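Glycoside hydrolase (Streptococcus pneumoniae serotype 4, PDB 6ORH) probably acts as an alpha-L-fucosidase of glycoside hydrolase family 29, removing alpha-linked fucose from host-derived carbohydrate antigens. Local coordinates at residues A[354-368]-A[432-445]. The protein carries 2 engineered substitutions. Residues are numbered along the deposited sequence; the frame is centred on the assembly and turned at random.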
loop_
_atom_site.group_PDB
_atom_site.type_symbol
_atom_site.label_atom_id
_atom_site.label_comp_id
_atom_site.label_asym_id
_atom_site.label_seq_id
_atom_site.Cartn_x
_atom_site.Cartn_y
_atom_site.Cartn_z
ATOM N N SER A 354 -15.758 -17.737 -20.918
ATOM C CA SER A 354 -15.650 -18.869 -20.004
ATOM C C SER A 354 -15.074 -18.408 -18.667
ATOM O O SER A 354 -14.194 -17.545 -18.636
ATOM C CB SER A 354 -14.876 -20.021 -20.598
ATOM O OG SER A 354 -13.482 -19.752 -20.653
ATOM N N SER A 355 -15.595 -18.982 -17.572
ATOM C CA SER A 355 -15.161 -18.626 -16.223
ATOM C C SER A 355 -15.151 -19.849 -15.300
ATOM O O SER A 355 -15.738 -20.885 -15.618
ATOM C CB SER A 355 -16.047 -17.567 -15.652
ATOM O OG SER A 355 -17.247 -18.169 -15.226
ATOM N N TRP A 356 -14.488 -19.694 -14.141
ATOM C CA TRP A 356 -14.342 -20.725 -13.130
ATOM C C TRP A 356 -15.074 -20.278 -11.865
ATOM O O TRP A 356 -15.175 -19.083 -11.618
ATOM C CB TRP A 356 -12.857 -20.982 -12.814
ATOM C CG TRP A 356 -12.629 -21.705 -11.522
ATOM C CD1 TRP A 356 -12.581 -23.059 -11.322
ATOM C CD2 TRP A 356 -12.456 -21.111 -10.212
ATOM N NE1 TRP A 356 -12.378 -23.352 -9.994
ATOM C CE2 TRP A 356 -12.300 -22.170 -9.287
ATOM C CE3 TRP A 356 -12.436 -19.791 -9.729
ATOM C CZ2 TRP A 356 -12.117 -21.958 -7.917
ATOM C CZ3 TRP A 356 -12.238 -19.586 -8.371
ATOM C CH2 TRP A 356 -12.069 -20.645 -7.472
ATOM N N ALA A 357 -15.593 -21.246 -11.117
ATOM C CA ALA A 357 -16.247 -21.036 -9.829
ATOM C C ALA A 357 -16.092 -22.307 -9.011
ATOM O O ALA A 357 -15.873 -23.384 -9.581
ATOM C CB ALA A 357 -17.706 -20.684 -10.014
ATOM N N SER A 358 -16.160 -22.182 -7.679
ATOM C CA SER A 358 -16.142 -23.329 -6.785
ATOM C C SER A 358 -16.916 -23.013 -5.509
ATOM O O SER A 358 -16.750 -21.934 -4.932
ATOM C CB SER A 358 -14.746 -23.741 -6.442
ATOM O OG SER A 358 -14.787 -24.863 -5.565
ATOM N N ASP A 359 -17.732 -23.976 -5.067
ATOM C CA ASP A 359 -18.439 -23.877 -3.799
ATOM C C ASP A 359 -17.697 -24.677 -2.725
ATOM O O ASP A 359 -18.260 -24.976 -1.671
ATOM C CB ASP A 359 -19.896 -24.330 -3.960
ATOM C CG ASP A 359 -20.012 -25.771 -4.433
ATOM O OD1 ASP A 359 -18.965 -26.362 -4.773
ATOM O OD2 ASP A 359 -21.147 -26.284 -4.492
ATOM N N ALA A 360 -16.432 -25.033 -2.982
ATOM C CA ALA A 360 -15.644 -25.793 -2.020
ATOM C C ALA A 360 -15.357 -24.941 -0.786
ATOM O O ALA A 360 -15.396 -23.714 -0.867
ATOM C CB ALA A 360 -14.347 -26.258 -2.631
ATOM N N ASP A 361 -15.040 -25.594 0.336
ATOM C CA ASP A 361 -14.657 -24.878 1.549
ATOM C C ASP A 361 -13.350 -24.123 1.312
ATOM O O ASP A 361 -12.436 -24.641 0.673
ATOM C CB ASP A 361 -14.408 -25.859 2.702
ATOM C CG ASP A 361 -15.656 -26.554 3.216
ATOM O OD1 ASP A 361 -16.763 -26.146 2.826
ATOM O OD2 ASP A 361 -15.503 -27.505 4.023
ATOM N N LEU A 362 -13.241 -22.918 1.890
ATOM C CA LEU A 362 -11.985 -22.188 1.809
ATOM C C LEU A 362 -11.021 -22.731 2.862
ATOM O O LEU A 362 -11.468 -23.238 3.902
ATOM C CB LEU A 362 -12.246 -20.689 2.012
ATOM C CG LEU A 362 -13.236 -19.996 1.069
ATOM C CD1 LEU A 362 -13.071 -18.502 1.194
ATOM C CD2 LEU A 362 -13.042 -20.371 -0.383
ATOM N N PRO A 363 -9.691 -22.689 2.622
ATOM C CA PRO A 363 -9.123 -22.083 1.408
ATOM C C PRO A 363 -9.251 -22.891 0.118
ATOM O O PRO A 363 -9.225 -24.134 0.125
ATOM C CB PRO A 363 -7.646 -21.902 1.767
ATOM C CG PRO A 363 -7.356 -23.045 2.728
ATOM C CD PRO A 363 -8.640 -23.219 3.516
ATOM N N ILE A 364 -9.433 -22.166 -0.995
ATOM C CA ILE A 364 -9.444 -22.783 -2.317
ATOM C C ILE A 364 -8.103 -22.563 -3.004
ATOM O O ILE A 364 -7.628 -21.435 -3.164
ATOM C CB ILE A 364 -10.647 -22.308 -3.161
ATOM C CG1 ILE A 364 -11.973 -22.868 -2.648
ATOM C CG2 ILE A 364 -10.439 -22.661 -4.644
ATOM C CD1 ILE A 364 -13.211 -22.223 -3.232
ATOM N N GLN A 365 -7.504 -23.670 -3.466
ATOM C CA GLN A 365 -6.178 -23.594 -4.036
ATOM C C GLN A 365 -6.249 -23.986 -5.506
ATOM O O GLN A 365 -6.589 -25.133 -5.812
ATOM C CB GLN A 365 -5.249 -24.533 -3.269
ATOM C CG GLN A 365 -3.845 -24.570 -3.844
ATOM C CD GLN A 365 -2.930 -25.238 -2.855
ATOM O OE1 GLN A 365 -2.766 -24.770 -1.726
ATOM N NE2 GLN A 365 -2.395 -26.381 -3.245
ATOM N N LEU A 366 -5.950 -23.024 -6.385
ATOM C CA LEU A 366 -5.803 -23.276 -7.819
ATOM C C LEU A 366 -4.312 -23.364 -8.129
ATOM O O LEU A 366 -3.538 -22.501 -7.725
ATOM C CB LEU A 366 -6.443 -22.121 -8.609
ATOM C CG LEU A 366 -7.957 -22.013 -8.489
ATOM C CD1 LEU A 366 -8.450 -20.636 -8.939
ATOM C CD2 LEU A 366 -8.609 -23.131 -9.307
ATOM N N GLU A 367 -3.883 -24.415 -8.850
ATOM C CA GLU A 367 -2.473 -24.518 -9.201
ATOM C C GLU A 367 -2.347 -24.508 -10.721
ATOM O O GLU A 367 -3.076 -25.249 -11.406
ATOM C CB GLU A 367 -1.872 -25.810 -8.636
ATOM C CG GLU A 367 -0.376 -25.942 -8.902
ATOM C CD GLU A 367 0.285 -27.060 -8.108
ATOM O OE1 GLU A 367 -0.061 -27.236 -6.933
ATOM O OE2 GLU A 367 1.141 -27.774 -8.673
ATOM N N LEU A 368 -1.453 -23.648 -11.221
ATOM C CA LEU A 368 -1.187 -23.548 -12.653
ATOM C C LEU A 368 0.133 -24.251 -12.928
ATOM O O LEU A 368 1.100 -24.042 -12.196
ATOM C CB LEU A 368 -1.050 -22.085 -13.095
ATOM C CG LEU A 368 -2.366 -21.331 -13.286
ATOM C CD1 LEU A 368 -2.976 -21.008 -11.933
ATOM C CD2 LEU A 368 -2.152 -20.041 -14.058
ATOM N N VAL A 432 -4.426 -18.857 -4.086
ATOM C CA VAL A 432 -5.172 -19.380 -2.956
ATOM C C VAL A 432 -6.152 -18.307 -2.495
ATOM O O VAL A 432 -5.722 -17.250 -2.027
ATOM C CB VAL A 432 -4.258 -19.836 -1.804
ATOM C CG1 VAL A 432 -5.058 -20.492 -0.682
ATOM C CG2 VAL A 432 -3.160 -20.788 -2.279
ATOM N N ILE A 433 -7.444 -18.640 -2.569
ATOM C CA ILE A 433 -8.521 -17.770 -2.096
ATOM C C ILE A 433 -8.827 -18.155 -0.646
ATOM O O ILE A 433 -9.282 -19.269 -0.389
ATOM C CB ILE A 433 -9.767 -17.848 -3.001
ATOM C CG1 ILE A 433 -9.433 -17.445 -4.447
ATOM C CG2 ILE A 433 -10.914 -17.007 -2.427
ATOM C CD1 ILE A 433 -10.558 -17.705 -5.412
ATOM N N THR A 434 -8.677 -17.203 0.292
ATOM C CA THR A 434 -8.736 -17.519 1.720
ATOM C C THR A 434 -9.958 -16.911 2.404
ATOM O O THR A 434 -10.375 -17.349 3.486
ATOM C CB THR A 434 -7.425 -17.179 2.441
ATOM O OG1 THR A 434 -7.224 -15.751 2.426
ATOM C CG2 THR A 434 -6.239 -17.896 1.832
ATOM N N GLU A 435 -10.529 -15.870 1.796
ATOM C CA GLU A 435 -11.754 -15.287 2.332
ATOM C C GLU A 435 -12.615 -14.745 1.190
ATOM O O GLU A 435 -12.088 -14.144 0.257
ATOM C CB GLU A 435 -11.420 -14.160 3.323
ATOM C CG GLU A 435 -12.657 -13.738 4.082
ATOM C CD GLU A 435 -12.434 -12.587 5.039
ATOM O OE1 GLU A 435 -11.506 -12.705 5.864
ATOM O OE2 GLU A 435 -13.253 -11.620 5.014
ATOM N N SER A 436 -13.937 -14.982 1.234
ATOM C CA SER A 436 -14.830 -14.549 0.181
ATOM C C SER A 436 -16.239 -14.428 0.743
ATOM O O SER A 436 -16.651 -15.263 1.566
ATOM C CB SER A 436 -14.748 -15.499 -1.013
ATOM O OG SER A 436 -15.474 -15.024 -2.121
ATOM N N GLN A 437 -16.963 -13.395 0.308
ATOM C CA GLN A 437 -18.316 -13.167 0.814
ATOM C C GLN A 437 -19.318 -14.177 0.273
ATOM O O GLN A 437 -20.393 -14.328 0.866
ATOM C CB GLN A 437 -18.807 -11.761 0.485
ATOM C CG GLN A 437 -17.871 -10.672 1.017
ATOM C CD GLN A 437 -18.540 -9.313 0.965
ATOM O OE1 GLN A 437 -19.485 -9.069 0.216
ATOM N NE2 GLN A 437 -18.085 -8.414 1.835
ATOM N N ALA A 438 -18.968 -14.830 -0.849
ATOM C CA ALA A 438 -19.829 -15.817 -1.484
ATOM C C ALA A 438 -18.929 -16.733 -2.304
ATOM O O ALA A 438 -17.721 -16.504 -2.372
ATOM C CB ALA A 438 -20.861 -15.159 -2.366
ATOM N N LEU A 439 -19.511 -17.786 -2.898
ATOM C CA LEU A 439 -18.632 -18.707 -3.600
ATOM C C LEU A 439 -17.865 -17.945 -4.681
ATOM O O LEU A 439 -18.452 -17.158 -5.415
ATOM C CB LEU A 439 -19.417 -19.915 -4.136
ATOM C CG LEU A 439 -20.264 -19.715 -5.387
ATOM C CD1 LEU A 439 -19.430 -19.910 -6.647
ATOM C CD2 LEU A 439 -21.445 -20.683 -5.404
ATOM N N PRO A 440 -16.524 -18.112 -4.775
ATOM C CA PRO A 440 -15.740 -17.281 -5.686
ATOM C C PRO A 440 -15.889 -17.685 -7.147
ATOM O O PRO A 440 -16.028 -18.882 -7.430
ATOM C CB PRO A 440 -14.288 -17.426 -5.220
ATOM C CG PRO A 440 -14.261 -18.693 -4.363
ATOM C CD PRO A 440 -15.682 -18.921 -3.880
ATOM N N LEU A 441 -15.866 -16.665 -8.022
ATOM C CA LEU A 441 -15.728 -16.823 -9.470
ATOM C C LEU A 441 -14.499 -16.041 -9.919
ATOM O O LEU A 441 -14.249 -14.914 -9.460
ATOM C CB LEU A 441 -16.950 -16.268 -10.203
ATOM C CG LEU A 441 -18.274 -16.966 -9.921
ATOM C CD1 LEU A 441 -19.057 -16.156 -8.901
ATOM C CD2 LEU A 441 -19.083 -17.099 -11.209
ATOM N N LEU A 442 -13.775 -16.599 -10.896
ATOM C CA LEU A 442 -12.737 -15.838 -11.573
ATOM C C LEU A 442 -12.903 -16.110 -13.064
ATOM O O LEU A 442 -13.261 -17.237 -13.430
ATOM C CB LEU A 442 -11.344 -16.297 -11.136
ATOM C CG LEU A 442 -10.896 -15.976 -9.706
ATOM C CD1 LEU A 442 -9.561 -16.655 -9.455
ATOM C CD2 LEU A 442 -10.758 -14.460 -9.525
ATOM N N THR A 443 -12.616 -15.100 -13.893
ATOM C CA THR A 443 -12.772 -15.238 -15.336
ATOM C C THR A 443 -11.439 -15.499 -16.028
ATOM O O THR A 443 -11.426 -15.942 -17.181
ATOM C CB THR A 443 -13.424 -14.001 -15.959
ATOM O OG1 THR A 443 -12.580 -12.847 -15.807
ATOM C CG2 THR A 443 -14.799 -13.734 -15.385
ATOM N N LYS A 444 -10.335 -15.243 -15.338
ATOM C CA LYS A 444 -9.032 -15.191 -15.982
ATOM C C LYS A 444 -7.941 -15.154 -14.913
ATOM O O LYS A 444 -8.092 -14.498 -13.859
ATOM C CB LYS A 444 -8.933 -13.880 -16.770
ATOM C CG LYS A 444 -7.693 -13.668 -17.632
ATOM C CD LYS A 444 -7.768 -12.243 -18.161
ATOM C CE LYS A 444 -6.446 -11.651 -18.564
ATOM N NZ LYS A 444 -6.650 -10.296 -19.093
ATOM N N ILE A 445 -6.848 -15.885 -15.181
ATOM C CA ILE A 445 -5.572 -15.688 -14.511
ATOM C C ILE A 445 -4.526 -15.520 -15.613
ATOM O O ILE A 445 -4.470 -16.359 -16.520
ATOM C CB ILE A 445 -5.193 -16.852 -13.570
ATOM C CG1 ILE A 445 -6.195 -17.034 -12.423
ATOM C CG2 ILE A 445 -3.781 -16.666 -13.030
ATOM C CD1 ILE A 445 -6.149 -18.405 -11.801
#
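Trp-356 pairs with Leu-442 in one sheet and Ile-364 with Ile-433 in the other, so this contact spans both sheets of the beta-sandwich of an F5/8 type C domain. Backbone hydrogen bonds hold each antiparallel pair. Trp-356 N reaches Leu-442 O at 2.8 Å, almost straight (173°), and Leu-442 N returns a bond to Trp-356 O; Ile-364 and Ile-433 likewise exchange two N-H...O bonds. Just past the short strand 356-357, Ser-358 N adds a weak bond to Pro-440 O, while Ser-358 OG accepts from Ala-360 N in an ST turn at the start of the loop that leads to the strand 364-368. Ser-354 and Thr-443, at one end, belong to a calcium site with His-346, Asp-349 and Leu-351; no calcium is bound to this chain here.

Apolar side chains fill the space between the sheets. The indole of Trp-356, its CG anti to the backbone N (chi1 162°), lies beside Leu-442, with CE3 3.9 Å from Leu-442 CB. Such a broad ring can touch both sheets: Ile-433 CD1 meets its edge near the ring plane, 3.9 Å from CZ3, and Leu-366 CD1 lies over one face, offset toward the rim. The buried indole N-H is satisfied by Pro-336 O. Farther along, Leu-368 crosses Ile-445 obliquely. At the loop end, Leu-362, after which comes a cis peptide bond to Pro-363, lays CD1 against the backbone of Glu-435 and Ser-436. The compact, rigid ring of Pro-440 meets the end of the Ile-364 side chain, CG to CD1 at 3.9 Å.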